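Local coordinates for protein iota-carrageenase (Alteromonas sp., PDB 1H80) that hydrolyses the beta-1,4 linkages within iota-carrageenan, a sulfated galactan of red algal cell walls, with inversion of anomeric configuration, at residues K4-A9 with F236-R241; Y22-D27 with N40-A45; L132-L137 with S146-D151; D369-F374 with K382-P387. One frame throughout, in Å; residues are numbered along the deposited sequence.

Interaction 1: residues K4-A9 with F236-R241; sequences KTYKDA and FADNIR
Lys4 brings the end of its chain to the Phe236 ring: CE lies 3.6 Å from Phe236 CE2 and NZ 3.5 Å from Phe236 CZ. A bend at chi3 (-62°) turns this end inward, and the two side chains cross at about a right angle. Two residues on, Tyr6 slides past Phe236 in the opposite direction, with Tyr6 CD2 3.6 Å from Phe236 CD2. Their planes stand at 64° with centroids 5.3 Å apart, an oblique aromatic pair. Strand 236-238 belongs to a parallel beta-helix, hydrogen-bonded to strands 202-210 and 261-269, and residues 4-9, which form no strand, lie against the outside of its coils. Replacing Phe236 by an alanine would probably open a gap beside the Tyr6 ring and leave the Lys4 arm free to swing. At the far end of its ring, Tyr6 OH comes within 3.6 Å of Asp238 CB and bonds a water at 2.7 Å; that water's bond to Asp238 OD2 is weak, while Asp238 OD1 is held by Thr264.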
loop_
_atom_site.group_PDB
_atom_site.type_symbol
_atom_site.label_atom_id
_atom_site.label_comp_id
_atom_site.label_asym_id
_atom_site.label_seq_id
_atom_site.Cartn_x
_atom_site.Cartn_y
_atom_site.Cartn_z
ATOM N N LYS A 4 5.771 19.405 10.041
ATOM C CA LYS A 4 6.875 19.137 10.951
ATOM C C LYS A 4 8.050 18.703 10.087
ATOM O O LYS A 4 7.857 18.077 9.047
ATOM C CB LYS A 4 6.502 18.010 11.915
ATOM C CG LYS A 4 5.246 18.277 12.730
ATOM C CD LYS A 4 4.854 17.058 13.549
ATOM C CE LYS A 4 4.539 15.870 12.654
ATOM N NZ LYS A 4 4.175 14.658 13.438
ATOM N N THR A 5 9.264 19.041 10.508
ATOM C CA THR A 5 10.451 18.671 9.749
ATOM C C THR A 5 11.085 17.424 10.336
ATOM O O THR A 5 10.741 16.993 11.435
ATOM C CB THR A 5 11.507 19.795 9.751
ATOM O OG1 THR A 5 11.875 20.100 11.102
ATOM C CG2 THR A 5 10.965 21.045 9.074
ATOM N N TYR A 6 12.014 16.841 9.590
ATOM C CA TYR A 6 12.701 15.642 10.037
ATOM C C TYR A 6 13.920 15.413 9.164
ATOM O O TYR A 6 14.083 16.046 8.121
ATOM C CB TYR A 6 11.765 14.433 9.938
ATOM C CG TYR A 6 11.172 14.244 8.562
ATOM C CD1 TYR A 6 11.939 13.733 7.515
ATOM C CD2 TYR A 6 9.865 14.635 8.290
ATOM C CE1 TYR A 6 11.422 13.624 6.231
ATOM C CE2 TYR A 6 9.334 14.530 7.006
ATOM C CZ TYR A 6 10.120 14.027 5.985
ATOM O OH TYR A 6 9.616 13.954 4.709
ATOM N N LYS A 7 14.784 14.510 9.606
ATOM C CA LYS A 7 15.969 14.166 8.845
ATOM C C LYS A 7 15.928 12.658 8.673
ATOM O O LYS A 7 15.308 11.950 9.471
ATOM C CB LYS A 7 17.243 14.596 9.577
ATOM C CG LYS A 7 17.443 13.977 10.942
ATOM C CD LYS A 7 18.785 14.403 11.527
ATOM C CE LYS A 7 19.044 13.747 12.871
ATOM N NZ LYS A 7 20.388 14.102 13.412
ATOM N N ASP A 8 16.573 12.163 7.627
ATOM C CA ASP A 8 16.566 10.734 7.372
ATOM C C ASP A 8 17.078 9.912 8.545
ATOM O O ASP A 8 16.580 8.814 8.795
ATOM C CB ASP A 8 17.382 10.427 6.117
ATOM C CG ASP A 8 16.707 10.927 4.855
ATOM O OD1 ASP A 8 15.648 11.575 4.968
ATOM O OD2 ASP A 8 17.234 10.673 3.751
ATOM N N ALA A 9 18.056 10.445 9.273
ATOM C CA ALA A 9 18.628 9.732 10.411
ATOM C C ALA A 9 17.644 9.540 11.562
ATOM O O ALA A 9 17.926 8.807 12.510
ATOM C CB ALA A 9 19.882 10.452 10.906
ATOM N N PHE A 236 5.452 9.310 8.522
ATOM C CA PHE A 236 5.719 10.470 7.692
ATOM C C PHE A 236 5.767 10.022 6.248
ATOM O O PHE A 236 6.308 8.969 5.935
ATOM C CB PHE A 236 7.048 11.127 8.071
ATOM C CG PHE A 236 7.018 11.811 9.402
ATOM C CD1 PHE A 236 7.126 11.079 10.579
ATOM C CD2 PHE A 236 6.842 13.187 9.479
ATOM C CE1 PHE A 236 7.058 11.711 11.820
ATOM C CE2 PHE A 236 6.771 13.829 10.715
ATOM C CZ PHE A 236 6.880 13.087 11.885
ATOM N N ALA A 237 5.181 10.825 5.374
ATOM C CA ALA A 237 5.161 10.502 3.961
ATOM C C ALA A 237 5.404 11.763 3.168
ATOM O O ALA A 237 4.946 12.842 3.546
ATOM C CB ALA A 237 3.823 9.888 3.578
ATOM N N ASP A 238 6.128 11.623 2.068
ATOM C CA ASP A 238 6.441 12.756 1.216
ATOM C C ASP A 238 6.527 12.310 -0.234
ATOM O O ASP A 238 7.155 11.298 -0.545
ATOM C CB ASP A 238 7.769 13.378 1.651
ATOM C CG ASP A 238 8.179 14.544 0.782
ATOM O OD1 ASP A 238 7.355 15.465 0.588
ATOM O OD2 ASP A 238 9.332 14.545 0.301
ATOM N N ASN A 239 5.876 13.070 -1.110
ATOM C CA ASN A 239 5.867 12.784 -2.535
ATOM C C ASN A 239 5.275 11.409 -2.835
ATOM O O ASN A 239 5.977 10.477 -3.241
ATOM C CB ASN A 239 7.283 12.895 -3.094
ATOM C CG ASN A 239 7.318 12.816 -4.601
ATOM O OD1 ASN A 239 6.278 12.873 -5.260
ATOM N ND2 ASN A 239 8.515 12.692 -5.158
ATOM N N ILE A 240 3.969 11.301 -2.621
ATOM C CA ILE A 240 3.234 10.068 -2.863
ATOM C C ILE A 240 2.339 10.345 -4.059
ATOM O O ILE A 240 1.591 11.331 -4.075
ATOM C CB ILE A 240 2.379 9.689 -1.641
ATOM C CG1 ILE A 240 3.246 9.692 -0.374
ATOM C CG2 ILE A 240 1.730 8.339 -1.863
ATOM C CD1 ILE A 240 4.454 8.762 -0.415
ATOM N N ARG A 241 2.406 9.466 -5.054
ATOM C CA ARG A 241 1.654 9.677 -6.280
ATOM C C ARG A 241 0.821 8.503 -6.764
ATOM O O ARG A 241 1.161 7.339 -6.543
ATOM C CB ARG A 241 2.627 10.094 -7.386
ATOM C CG ARG A 241 3.607 11.183 -6.958
ATOM C CD ARG A 241 4.493 11.655 -8.103
ATOM N NE ARG A 241 5.365 10.609 -8.640
ATOM C CZ ARG A 241 6.428 10.110 -8.014
ATOM N NH1 ARG A 241 6.768 10.553 -6.808
ATOM N NH2 ARG A 241 7.162 9.171 -8.599
HETATM O O HOH W 1 11.539 13.909 2.755
#

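Interaction 2: residues Y22-D27 with N40-A45. With NA (sodium ion), chain I.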
loop_
_atom_site.group_PDB
_atom_site.type_symbol
_atom_site.label_atom_id
_atom_site.label_comp_id
_atom_site.label_asym_id
_atom_site.label_seq_id
_atom_site.Cartn_x
_atom_site.Cartn_y
_atom_site.Cartn_z
ATOM N N TYR A 22 30.212 -9.033 -0.360
ATOM C CA TYR A 22 30.119 -10.213 -1.215
ATOM C C TYR A 22 29.321 -9.935 -2.477
ATOM O O TYR A 22 28.546 -8.982 -2.539
ATOM C CB TYR A 22 29.436 -11.374 -0.487
ATOM C CG TYR A 22 30.178 -11.948 0.693
ATOM C CD1 TYR A 22 31.563 -12.121 0.662
ATOM C CD2 TYR A 22 29.484 -12.384 1.820
ATOM C CE1 TYR A 22 32.235 -12.721 1.732
ATOM C CE2 TYR A 22 30.143 -12.985 2.886
ATOM C CZ TYR A 22 31.514 -13.151 2.836
ATOM O OH TYR A 22 32.159 -13.761 3.889
ATOM N N ASP A 23 29.519 -10.782 -3.482
ATOM C CA ASP A 23 28.808 -10.682 -4.749
ATOM C C ASP A 23 27.984 -11.967 -4.842
ATOM O O ASP A 23 28.510 -13.063 -4.662
ATOM C CB ASP A 23 29.804 -10.583 -5.908
ATOM C CG ASP A 23 29.123 -10.469 -7.260
ATOM O OD1 ASP A 23 28.486 -11.452 -7.695
ATOM O OD2 ASP A 23 29.228 -9.392 -7.889
ATOM N N LEU A 24 26.690 -11.828 -5.101
ATOM C CA LEU A 24 25.798 -12.979 -5.166
ATOM C C LEU A 24 26.234 -14.046 -6.157
ATOM O O LEU A 24 26.134 -15.244 -5.880
ATOM C CB LEU A 24 24.380 -12.523 -5.514
ATOM C CG LEU A 24 23.360 -13.662 -5.582
ATOM C CD1 LEU A 24 23.225 -14.321 -4.217
ATOM C CD2 LEU A 24 22.027 -13.108 -6.044
ATOM N N VAL A 25 26.715 -13.613 -7.314
ATOM C CA VAL A 25 27.139 -14.552 -8.342
ATOM C C VAL A 25 28.532 -15.119 -8.104
ATOM O O VAL A 25 28.722 -16.335 -8.068
ATOM C CB VAL A 25 27.103 -13.891 -9.735
ATOM C CG1 VAL A 25 27.694 -14.833 -10.777
ATOM C CG2 VAL A 25 25.668 -13.540 -10.101
ATOM N N ASP A 26 29.510 -14.254 -7.896
ATOM C CA ASP A 26 30.921 -14.644 -7.761
ATOM C C ASP A 26 31.130 -15.398 -6.444
ATOM O O ASP A 26 31.955 -16.354 -6.422
ATOM C CB ASP A 26 31.811 -13.401 -7.777
ATOM N N ASP A 27 30.517 -14.999 -5.357
ATOM C CA ASP A 27 30.749 -15.627 -4.068
ATOM C C ASP A 27 29.757 -16.708 -3.671
ATOM O O ASP A 27 30.089 -17.583 -2.874
ATOM C CB ASP A 27 30.797 -14.555 -2.977
ATOM C CG ASP A 27 31.972 -13.610 -3.149
ATOM O OD1 ASP A 27 33.109 -14.108 -3.278
ATOM O OD2 ASP A 27 31.769 -12.376 -3.151
ATOM N N ASN A 40 18.307 -20.215 -3.025
ATOM C CA ASN A 40 19.278 -20.782 -2.104
ATOM C C ASN A 40 20.571 -19.977 -2.090
ATOM O O ASN A 40 21.147 -19.749 -1.030
ATOM C CB ASN A 40 19.572 -22.242 -2.458
ATOM C CG ASN A 40 20.602 -22.867 -1.535
ATOM O OD1 ASN A 40 21.746 -23.096 -1.928
ATOM N ND2 ASN A 40 20.205 -23.131 -0.296
ATOM N N ALA A 41 21.017 -19.544 -3.265
ATOM C CA ALA A 41 22.243 -18.757 -3.362
ATOM C C ALA A 41 22.086 -17.488 -2.534
ATOM O O ALA A 41 22.961 -17.136 -1.743
ATOM C CB ALA A 41 22.526 -18.403 -4.815
ATOM N N LEU A 42 20.961 -16.805 -2.717
ATOM C CA LEU A 42 20.711 -15.577 -1.978
ATOM C C LEU A 42 20.582 -15.839 -0.485
ATOM O O LEU A 42 21.114 -15.084 0.329
ATOM C CB LEU A 42 19.450 -14.879 -2.501
ATOM C CG LEU A 42 19.050 -13.590 -1.772
ATOM C CD1 LEU A 42 20.222 -12.611 -1.740
ATOM C CD2 LEU A 42 17.855 -12.970 -2.472
ATOM N N GLN A 43 19.894 -16.915 -0.109
ATOM C CA GLN A 43 19.740 -17.205 1.306
ATOM C C GLN A 43 21.088 -17.517 1.950
ATOM O O GLN A 43 21.354 -17.092 3.070
ATOM C CB GLN A 43 18.776 -18.370 1.525
ATOM C CG GLN A 43 18.361 -18.521 2.978
ATOM C CD GLN A 43 17.564 -17.332 3.469
ATOM O OE1 GLN A 43 16.462 -17.071 2.984
ATOM N NE2 GLN A 43 18.116 -16.601 4.433
ATOM N N ARG A 44 21.937 -18.261 1.244
ATOM C CA ARG A 44 23.258 -18.576 1.779
ATOM C C ARG A 44 24.072 -17.296 1.955
ATOM O O ARG A 44 24.801 -17.152 2.933
ATOM C CB ARG A 44 24.006 -19.542 0.859
ATOM C CG ARG A 44 23.518 -20.979 0.972
ATOM C CD ARG A 44 24.392 -21.952 0.194
ATOM N NE ARG A 44 24.207 -21.851 -1.248
ATOM C CZ ARG A 44 25.105 -21.347 -2.088
ATOM N NH1 ARG A 44 26.266 -20.890 -1.635
ATOM N NH2 ARG A 44 24.840 -21.303 -3.386
ATOM N N ALA A 45 23.941 -16.373 1.007
ATOM C CA ALA A 45 24.672 -15.108 1.077
ATOM C C ALA A 45 24.219 -14.316 2.294
ATOM O O ALA A 45 25.033 -13.825 3.076
ATOM C CB ALA A 45 24.438 -14.298 -0.191
HETATM NA NA NA I . 33.996 -11.755 -3.778
HETATM O O HOH W 2 35.514 -13.348 -2.713
HETATM O O HOH W 3 34.546 -13.286 -6.089
HETATM O O HOH W 4 33.934 -10.974 -1.623
HETATM O O HOH W 5 32.593 -9.258 -3.511
#
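Leu24 makes the apolar contact with one methyl, its CD1, which lies 3.6 Å from Leu42 CA and so rests on the backbone of helix 39-50. The same CD1 lies 4.2 Å from Ala41 CB and from Ala45 CB; the small alanines one turn apart are consistent with so close an approach. The bond to CB does not itself point at the helix; CG anti to the backbone N (chi1 -179°) is what brings CD1 to it. Side-chain hydrogen bonds hold each segment internally. Asp23 is an N-cap, its OD1 accepting from Asp26 N at 3.0 Å and weakly from Val25 N, while Asp27 OD2 uses its anti lone pair for Asp23 N at 2.8 Å. On the helix, Arg44 NE reaches Asn40 OD1 one turn back. The metal contact is bidentate: a sodium ion is bound by Asp27 OD1 at 2.6 Å and OD2 at 2.4 Å, with four waters beside them. Leu42 also packs on Leu58, Phe67 and Ile70 of strands 56-60 and 64-71, consistent with the N-terminal capping helix common in parallel beta-helix proteins.

Interaction 3: residues L132-L137 with S146-D151; sequences LAVFKL and SNFTID. With NA (sodium ion), chain H.
Phe148 sets the far end of its ring against the rim of Phe135: Phe148 CZ lies 3.9 Å from Phe135 CE1, at the edge of the Phe135 ring and near its plane. Relative to the Phe148 ring the approach is oblique. The chi1 of Phe148, 55°, places CG between the backbone N and the carbonyl carbon and carries the ring across to the opposing segment. Beside it, Val134 uses both branches. Its CG2 meets Ile150 CD1 at 3.9 Å, and its CG1 stands 4.4 Å from Phe148 CE1, a looser touch. Ile150 CG1 lies in the plane of the Phe148 ring, at its edge, so the two residues of strand 146-151 flank one another while both face Val134. The closest CA atoms, those of Val134 and Ile150, are still 8.5 Å apart: side chains alone bridge the interior. Two residues before Val134, Leu132 O binds a sodium ion at 2.2 Å, joined by a water and by Thr155, Ile156 and Phe157. The chain turns a corner at Val134, between strands on different faces of the beta-helix. Phe113 meets Phe135 edge-to-face, Phe120 meets Phe148, and Ile182 lies against Phe148 and Ile150, so this layer is packed between strands 111-115 and 120-123 of the preceding coil and strand 177-185 of the next.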
loop_
_atom_site.group_PDB
_atom_site.type_symbol
_atom_site.label_atom_id
_atom_site.label_comp_id
_atom_site.label_asym_id
_atom_site.label_seq_id
_atom_site.Cartn_x
_atom_site.Cartn_y
_atom_site.Cartn_z
ATOM N N LEU A 132 1.206 -12.642 -4.958
ATOM C CA LEU A 132 2.574 -12.176 -4.774
ATOM C C LEU A 132 2.748 -10.798 -4.154
ATOM O O LEU A 132 2.058 -9.851 -4.512
ATOM C CB LEU A 132 3.288 -12.154 -6.124
ATOM C CG LEU A 132 3.571 -13.460 -6.860
ATOM C CD1 LEU A 132 3.995 -13.154 -8.289
ATOM C CD2 LEU A 132 4.657 -14.228 -6.123
ATOM N N ALA A 133 3.693 -10.706 -3.226
ATOM C CA ALA A 133 4.051 -9.444 -2.595
ATOM C C ALA A 133 5.567 -9.407 -2.751
ATOM O O ALA A 133 6.210 -10.455 -2.823
ATOM C CB ALA A 133 3.670 -9.443 -1.125
ATOM N N VAL A 134 6.144 -8.214 -2.835
ATOM C CA VAL A 134 7.589 -8.111 -2.978
ATOM C C VAL A 134 8.251 -8.247 -1.609
ATOM O O VAL A 134 9.181 -9.035 -1.431
ATOM C CB VAL A 134 7.985 -6.770 -3.622
ATOM C CG1 VAL A 134 9.493 -6.680 -3.763
ATOM C CG2 VAL A 134 7.324 -6.643 -4.986
ATOM N N PHE A 135 7.762 -7.476 -0.643
ATOM C CA PHE A 135 8.284 -7.517 0.721
ATOM C C PHE A 135 7.168 -7.670 1.737
ATOM O O PHE A 135 6.118 -7.045 1.614
ATOM C CB PHE A 135 9.008 -6.217 1.107
ATOM C CG PHE A 135 10.385 -6.075 0.543
ATOM C CD1 PHE A 135 10.587 -5.467 -0.690
ATOM C CD2 PHE A 135 11.490 -6.530 1.258
ATOM C CE1 PHE A 135 11.873 -5.308 -1.202
ATOM C CE2 PHE A 135 12.779 -6.378 0.755
ATOM C CZ PHE A 135 12.969 -5.766 -0.477
ATOM N N LYS A 136 7.397 -8.510 2.737
ATOM C CA LYS A 136 6.458 -8.636 3.837
ATOM C C LYS A 136 7.347 -8.320 5.030
ATOM O O LYS A 136 8.327 -9.023 5.288
ATOM C CB LYS A 136 5.882 -10.042 3.978
ATOM C CG LYS A 136 4.906 -10.120 5.146
ATOM C CD LYS A 136 4.178 -11.447 5.227
ATOM C CE LYS A 136 3.213 -11.446 6.403
ATOM N NZ LYS A 136 2.435 -12.712 6.505
ATOM N N LEU A 137 7.025 -7.241 5.732
ATOM C CA LEU A 137 7.812 -6.817 6.879
ATOM C C LEU A 137 7.138 -7.212 8.178
ATOM O O LEU A 137 5.912 -7.174 8.290
ATOM C CB LEU A 137 8.003 -5.300 6.852
ATOM C CG LEU A 137 8.472 -4.703 5.522
ATOM C CD1 LEU A 137 8.600 -3.199 5.671
ATOM C CD2 LEU A 137 9.802 -5.322 5.104
ATOM N N SER A 146 14.652 0.705 -0.892
ATOM C CA SER A 146 14.682 1.811 -1.840
ATOM C C SER A 146 15.029 1.535 -3.288
ATOM O O SER A 146 15.750 0.593 -3.584
ATOM C CB SER A 146 15.726 2.807 -1.302
ATOM O OG SER A 146 16.079 3.835 -2.211
ATOM N N ASN A 147 14.506 2.383 -4.169
ATOM C CA ASN A 147 14.852 2.380 -5.580
ATOM C C ASN A 147 14.676 1.217 -6.554
ATOM O O ASN A 147 15.658 0.603 -6.991
ATOM C CB ASN A 147 16.298 2.834 -5.641
ATOM C CG ASN A 147 16.655 3.500 -6.940
ATOM O OD1 ASN A 147 15.792 4.005 -7.657
ATOM N ND2 ASN A 147 17.953 3.543 -7.235
ATOM N N PHE A 148 13.434 0.956 -6.938
ATOM C CA PHE A 148 13.163 -0.067 -7.924
ATOM C C PHE A 148 11.766 0.116 -8.464
ATOM O O PHE A 148 10.953 0.867 -7.915
ATOM C CB PHE A 148 13.379 -1.471 -7.346
ATOM C CG PHE A 148 12.603 -1.755 -6.097
ATOM C CD1 PHE A 148 11.327 -2.303 -6.167
ATOM C CD2 PHE A 148 13.165 -1.521 -4.845
ATOM C CE1 PHE A 148 10.623 -2.619 -5.007
ATOM C CE2 PHE A 148 12.468 -1.832 -3.676
ATOM C CZ PHE A 148 11.195 -2.384 -3.758
ATOM N N THR A 149 11.524 -0.533 -9.592
ATOM C CA THR A 149 10.238 -0.471 -10.255
ATOM C C THR A 149 9.645 -1.864 -10.186
ATOM O O THR A 149 10.362 -2.859 -10.286
ATOM C CB THR A 149 10.398 -0.061 -11.732
ATOM O OG1 THR A 149 10.930 1.269 -11.802
ATOM C CG2 THR A 149 9.058 -0.111 -12.454
ATOM N N ILE A 150 8.337 -1.925 -9.989
ATOM C CA ILE A 150 7.646 -3.194 -9.917
ATOM C C ILE A 150 6.673 -3.261 -11.080
ATOM O O ILE A 150 5.723 -2.484 -11.139
ATOM C CB ILE A 150 6.842 -3.320 -8.611
ATOM C CG1 ILE A 150 7.772 -3.136 -7.409
ATOM C CG2 ILE A 150 6.141 -4.674 -8.561
ATOM C CD1 ILE A 150 7.039 -2.948 -6.098
ATOM N N ASP A 151 6.934 -4.162 -12.021
ATOM C CA ASP A 151 6.040 -4.352 -13.155
ATOM C C ASP A 151 5.055 -5.418 -12.701
ATOM O O ASP A 151 5.317 -6.619 -12.800
ATOM C CB ASP A 151 6.809 -4.834 -14.385
ATOM C CG ASP A 151 7.229 -3.698 -15.295
ATOM O OD1 ASP A 151 7.166 -2.524 -14.871
ATOM O OD2 ASP A 151 7.630 -3.984 -16.441
HETATM NA NA NA H . 0.692 -8.248 -5.305
HETATM O O HOH W 6 2.129 -6.490 -6.170
#

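Interaction 4: residues D369-F374 with K382-P387; sequences DQLDYF and KRVCLP
Tyr373 N donates to Gln370 O at 3.0 Å, and one residue on Phe374 N donates to Leu371 O at 3.1 Å; these two backbone bonds, each spanning three residues, wind the chain tightly enough to bring Leu371 and Phe374 to the same side, where both meet Val384. The valine spreads its two methyls between them. Val384 CG1 lies 4.0 Å from Leu371 CD2, while Val384 CG2 takes the aromatic side, 3.7 Å from Phe374 CE2 and 4.0 Å from Phe374 CZ. This division follows from chi1 of -180°, which sets CG1 anti to the backbone N and CG2 anti to the carbonyl carbon. The methyl approaches the ring obliquely, and the side chains of Phe374 and Val384 come from opposite directions. Leu371 CD2 also lies in the plane of the Phe374 ring, at its edge, so the three groups form one compact apolar cluster. The contact is small, 101 Å² in all, of which Val384 supplies more than half; the nearest CA atoms, Leu371 and Val384, are 8.8 Å apart. Leu404 lies against Phe374, and Pro402 against Val384. Cys385, next to the valine, is joined to Cys457, and Cys381, just before the segment, to Cys449. The cluster is thus part of the apolar packing inside an irregular, disulfide-crosslinked loop region between strands 364-366 and 399-401, tied by its cysteines to the C-terminal part of the chain.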
loop_
_atom_site.group_PDB
_atom_site.type_symbol
_atom_site.label_atom_id
_atom_site.label_comp_id
_atom_site.label_asym_id
_atom_site.label_seq_id
_atom_site.Cartn_x
_atom_site.Cartn_y
_atom_site.Cartn_z
ATOM N N ASP A 369 -19.934 2.549 -5.189
ATOM C CA ASP A 369 -20.571 3.504 -4.288
ATOM C C ASP A 369 -20.066 4.934 -4.449
ATOM O O ASP A 369 -20.376 5.802 -3.637
ATOM C CB ASP A 369 -20.437 3.054 -2.821
ATOM C CG ASP A 369 -19.011 3.131 -2.295
ATOM O OD1 ASP A 369 -18.092 3.492 -3.058
ATOM O OD2 ASP A 369 -18.813 2.823 -1.097
ATOM N N GLN A 370 -19.293 5.175 -5.504
ATOM C CA GLN A 370 -18.776 6.509 -5.787
ATOM C C GLN A 370 -19.372 7.035 -7.088
ATOM O O GLN A 370 -19.342 8.233 -7.350
ATOM C CB GLN A 370 -17.251 6.483 -5.930
ATOM C CG GLN A 370 -16.505 6.011 -4.696
ATOM C CD GLN A 370 -15.012 5.909 -4.934
ATOM O OE1 GLN A 370 -14.572 5.529 -6.020
ATOM N NE2 GLN A 370 -14.223 6.231 -3.912
ATOM N N LEU A 371 -19.916 6.131 -7.895
ATOM C CA LEU A 371 -20.486 6.500 -9.191
ATOM C C LEU A 371 -21.580 7.555 -9.152
ATOM O O LEU A 371 -21.731 8.325 -10.101
ATOM C CB LEU A 371 -21.021 5.263 -9.909
ATOM C CG LEU A 371 -20.006 4.181 -10.275
ATOM C CD1 LEU A 371 -20.724 3.056 -11.009
ATOM C CD2 LEU A 371 -18.901 4.770 -11.145
ATOM N N ASP A 372 -22.340 7.597 -8.066
ATOM C CA ASP A 372 -23.420 8.564 -7.956
ATOM C C ASP A 372 -22.906 9.995 -7.840
ATOM O O ASP A 372 -23.659 10.948 -8.020
ATOM C CB ASP A 372 -24.315 8.223 -6.762
ATOM C CG ASP A 372 -25.101 6.936 -6.970
ATOM O OD1 ASP A 372 -24.957 6.303 -8.042
ATOM O OD2 ASP A 372 -25.868 6.557 -6.059
ATOM N N TYR A 373 -21.619 10.152 -7.549
ATOM C CA TYR A 373 -21.062 11.488 -7.437
ATOM C C TYR A 373 -20.854 12.141 -8.800
ATOM O O TYR A 373 -20.437 13.292 -8.888
ATOM C CB TYR A 373 -19.759 11.450 -6.635
ATOM C CG TYR A 373 -20.004 11.153 -5.175
ATOM C CD1 TYR A 373 -20.780 12.012 -4.393
ATOM C CD2 TYR A 373 -19.495 9.999 -4.581
ATOM C CE1 TYR A 373 -21.047 11.726 -3.056
ATOM C CE2 TYR A 373 -19.756 9.704 -3.243
ATOM C CZ TYR A 373 -20.535 10.571 -2.490
ATOM O OH TYR A 373 -20.810 10.274 -1.174
ATOM N N PHE A 374 -21.159 11.405 -9.866
ATOM C CA PHE A 374 -21.033 11.955 -11.212
ATOM C C PHE A 374 -22.270 12.783 -11.547
ATOM O O PHE A 374 -22.312 13.467 -12.567
ATOM C CB PHE A 374 -20.897 10.836 -12.247
ATOM C CG PHE A 374 -19.504 10.296 -12.383
ATOM C CD1 PHE A 374 -18.446 11.139 -12.712
ATOM C CD2 PHE A 374 -19.250 8.944 -12.197
ATOM C CE1 PHE A 374 -17.151 10.639 -12.856
ATOM C CE2 PHE A 374 -17.959 8.432 -12.337
ATOM C CZ PHE A 374 -16.910 9.282 -12.667
ATOM N N LYS A 382 -20.859 9.520 -18.839
ATOM C CA LYS A 382 -20.013 9.294 -20.003
ATOM C C LYS A 382 -18.593 8.888 -19.622
ATOM O O LYS A 382 -18.068 9.320 -18.596
ATOM C CB LYS A 382 -19.953 10.555 -20.865
ATOM C CG LYS A 382 -21.296 11.011 -21.402
ATOM C CD LYS A 382 -21.146 12.290 -22.211
ATOM C CE LYS A 382 -22.484 12.749 -22.766
ATOM N NZ LYS A 382 -22.365 14.017 -23.542
ATOM N N ARG A 383 -17.989 8.052 -20.458
ATOM C CA ARG A 383 -16.618 7.590 -20.258
ATOM C C ARG A 383 -16.413 6.622 -19.088
ATOM O O ARG A 383 -15.277 6.301 -18.748
ATOM C CB ARG A 383 -15.678 8.794 -20.107
ATOM C CG ARG A 383 -15.726 9.790 -21.271
ATOM C CD ARG A 383 -15.292 9.157 -22.586
ATOM N NE ARG A 383 -13.865 8.835 -22.615
ATOM C CZ ARG A 383 -12.891 9.727 -22.778
ATOM N NH1 ARG A 383 -13.177 11.012 -22.928
ATOM N NH2 ARG A 383 -11.624 9.331 -22.795
ATOM N N VAL A 384 -17.497 6.166 -18.465
ATOM C CA VAL A 384 -17.387 5.203 -17.369
ATOM C C VAL A 384 -17.640 3.806 -17.982
ATOM O O VAL A 384 -18.675 3.616 -18.641
ATOM C CB VAL A 384 -18.411 5.522 -16.240
ATOM C CG1 VAL A 384 -18.273 4.514 -15.110
ATOM C CG2 VAL A 384 -18.179 6.938 -15.703
ATOM N N CYS A 385 -16.685 2.870 -17.799
ATOM C CA CYS A 385 -16.751 1.485 -18.334
ATOM C C CYS A 385 -16.842 0.457 -17.164
ATOM O O CYS A 385 -16.426 0.745 -16.030
ATOM C CB CYS A 385 -15.505 1.194 -19.234
ATOM S SG CYS A 385 -13.966 0.891 -18.283
ATOM N N LEU A 386 -17.488 -0.685 -17.410
ATOM C CA LEU A 386 -17.605 -1.758 -16.412
ATOM C C LEU A 386 -16.746 -2.895 -16.966
ATOM O O LEU A 386 -17.013 -3.414 -18.053
ATOM C CB LEU A 386 -19.054 -2.261 -16.259
ATOM C CG LEU A 386 -19.221 -3.552 -15.438
ATOM C CD1 LEU A 386 -18.696 -3.358 -14.021
ATOM C CD2 LEU A 386 -20.689 -3.949 -15.406
ATOM N N PRO A 387 -15.683 -3.279 -16.245
ATOM C CA PRO A 387 -14.814 -4.362 -16.714
ATOM C C PRO A 387 -15.601 -5.648 -16.952
ATOM O O PRO A 387 -16.531 -5.964 -16.212
ATOM C CB PRO A 387 -13.799 -4.497 -15.581
ATOM C CG PRO A 387 -13.682 -3.084 -15.084
ATOM C CD PRO A 387 -15.126 -2.640 -15.040
#

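Interactions 1, 2 and 3 all involve the beta-helix, whereas interaction 4 lies in the loops beyond strand 364-366. Interaction 2 closes one end, about 50 Å from interaction 4 between centres and across the chain's centre from it. Interaction 3 lies between, with its centre about 20 Å from those of interactions 1 and 2; in both cases the nearest atoms are about 9 Å apart. Along the chain, 4-9 with 236-241 encloses interactions 2 and 3, and interaction 4 follows. Calcium ions lie near both the middle and the end of the solenoid: one about 8 Å from the Phe148 side chain, another about 8 Å from that of Ala41.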